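Local atomic coordinates of tylactone synthase starter module and modules 1 & 2 (Streptomyces fradiae, PDB entry 2Z5L), a protein that acts as a ketoreductase of the tylosin polyketide synthase, probably using NADPH to reduce a beta-keto group of the growing chain and set the alcohol's chirality. Residues R49-L63 with M99-L113. Residues are numbered along the deposited sequence; the frame is centred on the assembly and turned at random.
Sequences RCLLVAPPTTDGELL and MESAGEENTTVVSLL
From Cys-50 with Thr-108 to Val-53 with Ser-111, strands 49-54 and 107-111 run parallel in register, their axes 25° apart, as neighbours in a Rossmann-like sheet; this is consistent with the structural, non-catalytic half of a polyketide ketoreductase. Leu-51 and Val-53 give N-H to the carbonyls of Thr-108 and Val-110, while the carbonyls of Arg-49, Leu-51 and Val-53 take N-H from Thr-108, Val-110 and Leu-112. The last bond, Leu-112 N to Val-53 O, is the shortest of the five at 2.7 Å.

Leu-52 and Val-110 share the face covered by helix 60-71. Leu-52 runs alongside Val-110, with Leu-52 CD2 3.6 Å from Val-110 CB. Further along, the CD1 methyl of Leu-112 reaches Ala-54 CB and, at 3.8 Å, CD2 of Leu-63 in the first turn of helix 60-71. The other face lies against helix 119-135. Here Val-53 CG2 meets Val-109 CG1 at 3.6 Å, and Met-99 comes across the end of Leu-51, its sulfur SD 4.0 Å from Leu-51 CD2. Ser-111 OG accepts from Leu-113 N in an ST turn, while Leu-113 CD2 touches CG and CD of Pro-55.

Arg-49 reaches the other way, over the 99-102 turn: with chi1 at 48° CG sits over the backbone, flanked by N and C, and a turn about CG-CD swings the guanidinium across. Ala-102 CB covers one face, 3.6 Å from Arg-49 NE. Glu-105 OE1 comes in the guanidinium plane, a long salt bridge at 3.8 Å from Arg-49 NH1, with the carboxylate turned 62° from that plane. Arg-49 NH2 adds a weak 3.3 Å hydrogen bond to Ser-101 OG.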
ATOM      1  N   ARG A  49      27.938  12.565  -7.309  1.00 55.52           N
ATOM      2  CA  ARG A  49      28.539  11.540  -6.467  1.00 54.99           C
ATOM      3  C   ARG A  49      27.472  10.666  -5.821  1.00 53.38           C
ATOM      4  O   ARG A  49      26.690  11.126  -4.990  1.00 53.13           O
ATOM      5  CB  ARG A  49      29.414  12.182  -5.392  1.00 56.09           C
ATOM      6  CG  ARG A  49      28.759  13.319  -4.646  1.00 58.56           C
ATOM      7  CD  ARG A  49      29.812  14.058  -3.847  1.00 61.14           C
ATOM      8  NE  ARG A  49      30.395  13.199  -2.819  1.00 63.29           N
ATOM      9  CZ  ARG A  49      31.582  13.400  -2.255  1.00 64.43           C
ATOM     10  NH1 ARG A  49      32.328  14.432  -2.625  1.00 64.76           N
ATOM     11  NH2 ARG A  49      32.013  12.575  -1.310  1.00 65.03           N
ATOM     12  N   CYS A  50      27.440   9.403  -6.227  1.00 50.86           N
ATOM     13  CA  CYS A  50      26.476   8.455  -5.701  1.00 47.89           C
ATOM     14  C   CYS A  50      27.056   7.622  -4.581  1.00 44.53           C
ATOM     15  O   CYS A  50      28.266   7.375  -4.517  1.00 44.46           O
ATOM     16  CB  CYS A  50      26.008   7.497  -6.790  1.00 48.51           C
ATOM     17  SG  CYS A  50      25.297   8.258  -8.231  1.00 57.38           S
ATOM     18  N   LEU A  51      26.163   7.176  -3.709  1.00 40.78           N
ATOM     19  CA  LEU A  51      26.524   6.322  -2.592  1.00 38.28           C
ATOM     20  C   LEU A  51      25.628   5.095  -2.690  1.00 36.88           C
ATOM     21  O   LEU A  51      24.424   5.189  -2.471  1.00 37.50           O
ATOM     22  CB  LEU A  51      26.267   7.039  -1.270  1.00 33.73           C
ATOM     23  CG  LEU A  51      26.697   6.317   0.015  1.00 31.71           C
ATOM     24  CD1 LEU A  51      28.212   6.309   0.140  1.00 29.45           C
ATOM     25  CD2 LEU A  51      26.095   7.046   1.224  1.00 30.90           C
ATOM     26  N   LEU A  52      26.205   3.952  -3.046  1.00 37.22           N
ATOM     27  CA  LEU A  52      25.423   2.725  -3.137  1.00 37.00           C
ATOM     28  C   LEU A  52      25.383   2.074  -1.767  1.00 36.10           C
ATOM     29  O   LEU A  52      26.422   1.660  -1.259  1.00 35.84           O
ATOM     30  CB  LEU A  52      26.048   1.742  -4.115  1.00 38.40           C
ATOM     31  CG  LEU A  52      26.352   2.254  -5.515  1.00 39.99           C
ATOM     32  CD1 LEU A  52      26.956   1.122  -6.317  1.00 40.37           C
ATOM     33  CD2 LEU A  52      25.087   2.781  -6.181  1.00 37.51           C
ATOM     34  N   VAL A  53      24.187   1.993  -1.182  1.00 36.02           N
ATOM     35  CA  VAL A  53      23.978   1.376   0.129  1.00 34.76           C
ATOM     36  C   VAL A  53      23.412  -0.017  -0.107  1.00 37.07           C
ATOM     37  O   VAL A  53      22.398  -0.172  -0.781  1.00 36.27           O
ATOM     38  CB  VAL A  53      22.958   2.161   0.974  1.00 34.44           C
ATOM     39  CG1 VAL A  53      22.862   1.551   2.361  1.00 34.13           C
ATOM     40  CG2 VAL A  53      23.365   3.632   1.057  1.00 35.63           C
ATOM     41  N   ALA A  54      24.060  -1.030   0.453  1.00 38.09           N
ATOM     42  CA  ALA A  54      23.594  -2.396   0.265  1.00 39.13           C
ATOM     43  C   ALA A  54      23.853  -3.288   1.474  1.00 41.12           C
ATOM     44  O   ALA A  54      24.760  -3.017   2.265  1.00 41.00           O
ATOM     45  CB  ALA A  54      24.267  -2.991  -0.956  1.00 40.36           C
ATOM     46  N   PRO A  55      23.062  -4.370   1.626  1.00 42.30           N
ATOM     47  CA  PRO A  55      23.209  -5.313   2.739  1.00 43.47           C
ATOM     48  C   PRO A  55      24.563  -6.003   2.650  1.00 45.10           C
ATOM     49  O   PRO A  55      25.148  -6.080   1.582  1.00 42.81           O
ATOM     50  CB  PRO A  55      22.068  -6.300   2.523  1.00 43.74           C
ATOM     51  CG  PRO A  55      21.064  -5.515   1.778  1.00 44.35           C
ATOM     52  CD  PRO A  55      21.894  -4.722   0.806  1.00 43.89           C
ATOM     53  N   PRO A  56      25.059  -6.535   3.774  1.00 48.17           N
ATOM     54  CA  PRO A  56      26.350  -7.225   3.841  1.00 51.67           C
ATOM     55  C   PRO A  56      26.569  -8.197   2.686  1.00 55.37           C
ATOM     56  O   PRO A  56      25.958  -9.266   2.634  1.00 55.77           O
ATOM     57  CB  PRO A  56      26.286  -7.929   5.190  1.00 49.87           C
ATOM     58  CG  PRO A  56      25.457  -6.992   6.006  1.00 49.44           C
ATOM     59  CD  PRO A  56      24.345  -6.653   5.059  1.00 48.67           C
ATOM     60  N   THR A  57      27.452  -7.812   1.767  1.00 60.87           N
ATOM     61  CA  THR A  57      27.781  -8.627   0.599  1.00 65.45           C
ATOM     62  C   THR A  57      26.530  -9.148  -0.105  1.00 67.81           C
ATOM     63  O   THR A  57      26.369 -10.355  -0.311  1.00 67.93           O
ATOM     64  CB  THR A  57      28.673  -9.831   0.993  1.00 66.45           C
ATOM     65  OG1 THR A  57      27.992 -10.645   1.960  1.00 67.34           O
ATOM     66  CG2 THR A  57      29.989  -9.346   1.577  1.00 66.53           C
ATOM     67  N   THR A  58      25.644  -8.229  -0.471  1.00 69.65           N
ATOM     68  CA  THR A  58      24.410  -8.601  -1.151  1.00 72.55           C
ATOM     69  C   THR A  58      24.704  -9.304  -2.474  1.00 73.25           C
ATOM     70  O   THR A  58      24.028 -10.269  -2.843  1.00 73.79           O
ATOM     71  CB  THR A  58      23.529  -7.371  -1.442  1.00 73.70           C
ATOM     72  OG1 THR A  58      22.379  -7.780  -2.199  1.00 75.59           O
ATOM     73  CG2 THR A  58      24.312  -6.331  -2.233  1.00 73.40           C
ATOM     74  N   ASP A  59      25.714  -8.813  -3.184  1.00 73.46           N
ATOM     75  CA  ASP A  59      26.107  -9.386  -4.468  1.00 73.48           C
ATOM     76  C   ASP A  59      27.211  -8.566  -5.127  1.00 72.57           C
ATOM     77  O   ASP A  59      26.971  -7.456  -5.606  1.00 72.91           O
ATOM     78  CB  ASP A  59      24.900  -9.463  -5.407  1.00 75.28           C
ATOM     79  CG  ASP A  59      25.261 -10.003  -6.773  1.00 76.80           C
ATOM     80  OD1 ASP A  59      25.926 -11.060  -6.835  1.00 78.20           O
ATOM     81  OD2 ASP A  59      24.877  -9.373  -7.782  1.00 77.71           O
ATOM     82  N   GLY A  60      28.417  -9.121  -5.153  1.00 70.97           N
ATOM     83  CA  GLY A  60      29.538  -8.424  -5.754  1.00 68.56           C
ATOM     84  C   GLY A  60      29.243  -7.911  -7.148  1.00 67.16           C
ATOM     85  O   GLY A  60      29.653  -6.808  -7.510  1.00 65.81           O
ATOM     86  N   GLU A  61      28.529  -8.710  -7.935  1.00 66.86           N
ATOM     87  CA  GLU A  61      28.181  -8.336  -9.304  1.00 66.21           C
ATOM     88  C   GLU A  61      27.386  -7.043  -9.395  1.00 64.07           C
ATOM     89  O   GLU A  61      27.844  -6.066  -9.984  1.00 63.27           O
ATOM     90  CB  GLU A  61      27.379  -9.460  -9.970  1.00 68.45           C
ATOM     91  CG  GLU A  61      28.198 -10.339 -10.906  1.00 71.44           C
ATOM     92  CD  GLU A  61      29.471 -10.852 -10.256  1.00 73.00           C
ATOM     93  OE1 GLU A  61      29.369 -11.556  -9.224  1.00 73.10           O
ATOM     94  OE2 GLU A  61      30.568 -10.545 -10.779  1.00 74.66           O
ATOM     95  N   LEU A  62      26.190  -7.056  -8.816  1.00 62.63           N
ATOM     96  CA  LEU A  62      25.302  -5.897  -8.836  1.00 60.28           C
ATOM     97  C   LEU A  62      26.054  -4.604  -8.497  1.00 58.95           C
ATOM     98  O   LEU A  62      26.043  -3.651  -9.276  1.00 58.82           O
ATOM     99  CB  LEU A  62      24.146  -6.110  -7.848  1.00 59.86           C
ATOM    100  CG  LEU A  62      22.797  -5.446  -8.140  1.00 58.92           C
ATOM    101  CD1 LEU A  62      23.007  -3.966  -8.402  1.00 59.15           C
ATOM    102  CD2 LEU A  62      22.134  -6.109  -9.334  1.00 58.62           C
ATOM    103  N   LEU A  63      26.704  -4.571  -7.340  1.00 57.90           N
ATOM    104  CA  LEU A  63      27.445  -3.385  -6.929  1.00 57.50           C
ATOM    105  C   LEU A  63      28.476  -2.974  -7.970  1.00 57.91           C
ATOM    106  O   LEU A  63      28.635  -1.786  -8.260  1.00 57.60           O
ATOM    107  CB  LEU A  63      28.131  -3.625  -5.584  1.00 56.48           C
ATOM    108  CG  LEU A  63      27.187  -3.481  -4.385  1.00 55.47           C
ATOM    109  CD1 LEU A  63      27.834  -4.030  -3.146  1.00 54.43           C
ATOM    110  CD2 LEU A  63      26.809  -2.019  -4.211  1.00 53.50           C
ATOM    111  N   MET A  99      28.184  11.190   4.010  1.00 47.99           N
ATOM    112  CA  MET A  99      27.237  12.250   3.658  1.00 49.80           C
ATOM    113  C   MET A  99      27.848  13.633   3.848  1.00 50.98           C
ATOM    114  O   MET A  99      27.660  14.526   3.029  1.00 50.54           O
ATOM    115  CB  MET A  99      25.977  12.158   4.522  1.00 49.80           C
ATOM    116  CG  MET A  99      25.227  10.843   4.444  1.00 51.62           C
ATOM    117  SD  MET A  99      24.649  10.449   2.802  1.00 53.23           S
ATOM    118  CE  MET A  99      23.214  11.524   2.661  1.00 52.49           C
ATOM    119  N   GLU A 100      28.569  13.806   4.946  1.00 52.50           N
ATOM    120  CA  GLU A 100      29.203  15.076   5.234  1.00 53.98           C
ATOM    121  C   GLU A 100      30.465  15.273   4.413  1.00 54.00           C
ATOM    122  O   GLU A 100      31.063  16.346   4.431  1.00 53.65           O
ATOM    123  CB  GLU A 100      29.513  15.155   6.718  1.00 55.57           C
ATOM    124  CG  GLU A 100      28.262  15.289   7.541  1.00 58.52           C
ATOM    125  CD  GLU A 100      28.495  14.971   8.992  1.00 60.27           C
ATOM    126  OE1 GLU A 100      27.550  15.157   9.789  1.00 62.23           O
ATOM    127  OE2 GLU A 100      29.618  14.531   9.333  1.00 61.09           O
ATOM    128  N   SER A 101      30.857  14.231   3.688  1.00 55.00           N
ATOM    129  CA  SER A 101      32.041  14.273   2.844  1.00 56.20           C
ATOM    130  C   SER A 101      31.756  15.037   1.555  1.00 57.03           C
ATOM    131  O   SER A 101      32.669  15.348   0.791  1.00 57.57           O
ATOM    132  CB  SER A 101      32.497  12.854   2.506  1.00 56.27           C
ATOM    133  OG  SER A 101      33.564  12.873   1.581  1.00 58.42           O
ATOM    134  N   ALA A 102      30.488  15.344   1.318  1.00 56.70           N
ATOM    135  CA  ALA A 102      30.104  16.069   0.118  1.00 56.89           C
ATOM    136  C   ALA A 102      29.846  17.537   0.434  1.00 56.60           C
ATOM    137  O   ALA A 102      29.790  18.368  -0.468  1.00 56.25           O
ATOM    138  CB  ALA A 102      28.859  15.434  -0.501  1.00 56.77           C
ATOM    139  N   GLY A 103      29.696  17.853   1.715  1.00 56.61           N
ATOM    140  CA  GLY A 103      29.443  19.228   2.102  1.00 56.34           C
ATOM    141  C   GLY A 103      28.228  19.785   1.390  1.00 56.31           C
ATOM    142  O   GLY A 103      27.132  19.232   1.487  1.00 56.52           O
ATOM    143  N   GLU A 104      28.420  20.879   0.663  1.00 55.66           N
ATOM    144  CA  GLU A 104      27.328  21.508  -0.062  1.00 55.93           C
ATOM    145  C   GLU A 104      26.892  20.688  -1.263  1.00 55.43           C
ATOM    146  O   GLU A 104      25.740  20.761  -1.690  1.00 56.40           O
ATOM    147  CB  GLU A 104      27.745  22.909  -0.506  1.00 56.08           C
ATOM    148  CG  GLU A 104      27.879  23.866   0.654  1.00 57.02           C
ATOM    149  CD  GLU A 104      26.566  24.053   1.380  1.00 58.12           C
ATOM    150  OE1 GLU A 104      26.577  24.612   2.501  1.00 58.63           O
ATOM    151  OE2 GLU A 104      25.517  23.647   0.826  1.00 59.28           O
ATOM    152  N   GLU A 105      27.821  19.912  -1.811  1.00 55.18           N
ATOM    153  CA  GLU A 105      27.526  19.067  -2.960  1.00 54.88           C
ATOM    154  C   GLU A 105      26.385  18.107  -2.625  1.00 52.95           C
ATOM    155  O   GLU A 105      26.152  17.786  -1.458  1.00 52.90           O
ATOM    156  CB  GLU A 105      28.776  18.279  -3.374  1.00 56.99           C
ATOM    157  CG  GLU A 105      29.724  19.037  -4.300  1.00 60.47           C
ATOM    158  CD  GLU A 105      31.004  18.253  -4.614  1.00 62.32           C
ATOM    159  OE1 GLU A 105      30.909  17.059  -4.983  1.00 63.44           O
ATOM    160  OE2 GLU A 105      32.105  18.838  -4.501  1.00 62.17           O
ATOM    161  N   ASN A 106      25.671  17.667  -3.658  1.00 51.20           N
ATOM    162  CA  ASN A 106      24.550  16.744  -3.493  1.00 47.69           C
ATOM    163  C   ASN A 106      25.037  15.308  -3.465  1.00 45.85           C
ATOM    164  O   ASN A 106      25.889  14.915  -4.260  1.00 45.76           O
ATOM    165  CB  ASN A 106      23.543  16.886  -4.644  1.00 47.87           C
ATOM    166  CG  ASN A 106      22.483  15.780  -4.637  1.00 47.44           C
ATOM    167  OD1 ASN A 106      21.660  15.697  -3.721  1.00 46.78           O
ATOM    168  ND2 ASN A 106      22.509  14.923  -5.654  1.00 46.87           N
ATOM    169  N   THR A 107      24.486  14.525  -2.549  1.00 43.32           N
ATOM    170  CA  THR A 107      24.842  13.120  -2.438  1.00 41.41           C
ATOM    171  C   THR A 107      23.615  12.316  -2.837  1.00 40.54           C
ATOM    172  O   THR A 107      22.591  12.349  -2.152  1.00 40.76           O
ATOM    173  CB  THR A 107      25.205  12.720  -0.997  1.00 40.97           C
ATOM    174  OG1 THR A 107      26.131  13.663  -0.444  1.00 39.10           O
ATOM    175  CG2 THR A 107      25.820  11.328  -0.989  1.00 39.43           C
ATOM    176  N   THR A 108      23.705  11.615  -3.959  1.00 38.62           N
ATOM    177  CA  THR A 108      22.588  10.807  -4.399  1.00 36.95           C
ATOM    178  C   THR A 108      22.719   9.413  -3.798  1.00 35.89           C
ATOM    179  O   THR A 108      23.581   8.638  -4.213  1.00 34.03           O
ATOM    180  CB  THR A 108      22.548  10.679  -5.927  1.00 38.00           C
ATOM    181  OG1 THR A 108      22.323  11.966  -6.509  1.00 38.60           O
ATOM    182  CG2 THR A 108      21.437   9.724  -6.339  1.00 37.81           C
ATOM    183  N   VAL A 109      21.871   9.106  -2.818  1.00 34.62           N
ATOM    184  CA  VAL A 109      21.892   7.806  -2.155  1.00 33.53           C
ATOM    185  C   VAL A 109      21.064   6.767  -2.907  1.00 34.14           C
ATOM    186  O   VAL A 109      19.847   6.915  -3.058  1.00 33.69           O
ATOM    187  CB  VAL A 109      21.344   7.894  -0.708  1.00 34.78           C
ATOM    188  CG1 VAL A 109      21.604   6.578   0.022  1.00 35.97           C
ATOM    189  CG2 VAL A 109      21.981   9.052   0.032  1.00 32.24           C
ATOM    190  N   VAL A 110      21.738   5.721  -3.378  1.00 33.98           N
ATOM    191  CA  VAL A 110      21.094   4.624  -4.105  1.00 32.88           C
ATOM    192  C   VAL A 110      21.048   3.420  -3.175  1.00 31.98           C
ATOM    193  O   VAL A 110      22.068   2.787  -2.932  1.00 32.92           O
ATOM    194  CB  VAL A 110      21.888   4.255  -5.378  1.00 33.03           C
ATOM    195  CG1 VAL A 110      21.120   3.222  -6.193  1.00 33.35           C
ATOM    196  CG2 VAL A 110      22.128   5.509  -6.209  1.00 34.21           C
ATOM    197  N   SER A 111      19.861   3.118  -2.656  1.00 31.07           N
ATOM    198  CA  SER A 111      19.675   2.011  -1.723  1.00 31.26           C
ATOM    199  C   SER A 111      19.306   0.681  -2.371  1.00 31.66           C
ATOM    200  O   SER A 111      18.361   0.593  -3.156  1.00 31.27           O
ATOM    201  CB  SER A 111      18.589   2.371  -0.704  1.00 30.84           C
ATOM    202  OG  SER A 111      18.266   1.265   0.115  1.00 32.24           O
ATOM    203  N   LEU A 112      20.064  -0.352  -2.029  1.00 32.41           N
ATOM    204  CA  LEU A 112      19.805  -1.684  -2.534  1.00 34.04           C
ATOM    205  C   LEU A 112      19.176  -2.526  -1.419  1.00 34.67           C
ATOM    206  O   LEU A 112      18.963  -3.729  -1.578  1.00 35.77           O
ATOM    207  CB  LEU A 112      21.113  -2.330  -3.009  1.00 34.37           C
ATOM    208  CG  LEU A 112      21.758  -1.634  -4.220  1.00 35.65           C
ATOM    209  CD1 LEU A 112      23.079  -2.316  -4.585  1.00 36.16           C
ATOM    210  CD2 LEU A 112      20.796  -1.673  -5.401  1.00 38.19           C
ATOM    211  N   LEU A 113      18.853  -1.895  -0.294  1.00 33.44           N
ATOM    212  CA  LEU A 113      18.267  -2.631   0.819  1.00 33.51           C
ATOM    213  C   LEU A 113      16.960  -3.306   0.423  1.00 33.44           C
ATOM    214  O   LEU A 113      16.627  -4.371   0.940  1.00 33.15           O
ATOM    215  CB  LEU A 113      18.016  -1.702   2.006  1.00 35.19           C
ATOM    216  CG  LEU A 113      19.237  -0.993   2.594  1.00 34.61           C
ATOM    217  CD1 LEU A 113      18.764  -0.051   3.662  1.00 33.76           C
ATOM    218  CD2 LEU A 113      20.243  -2.014   3.159  1.00 36.27           C
TER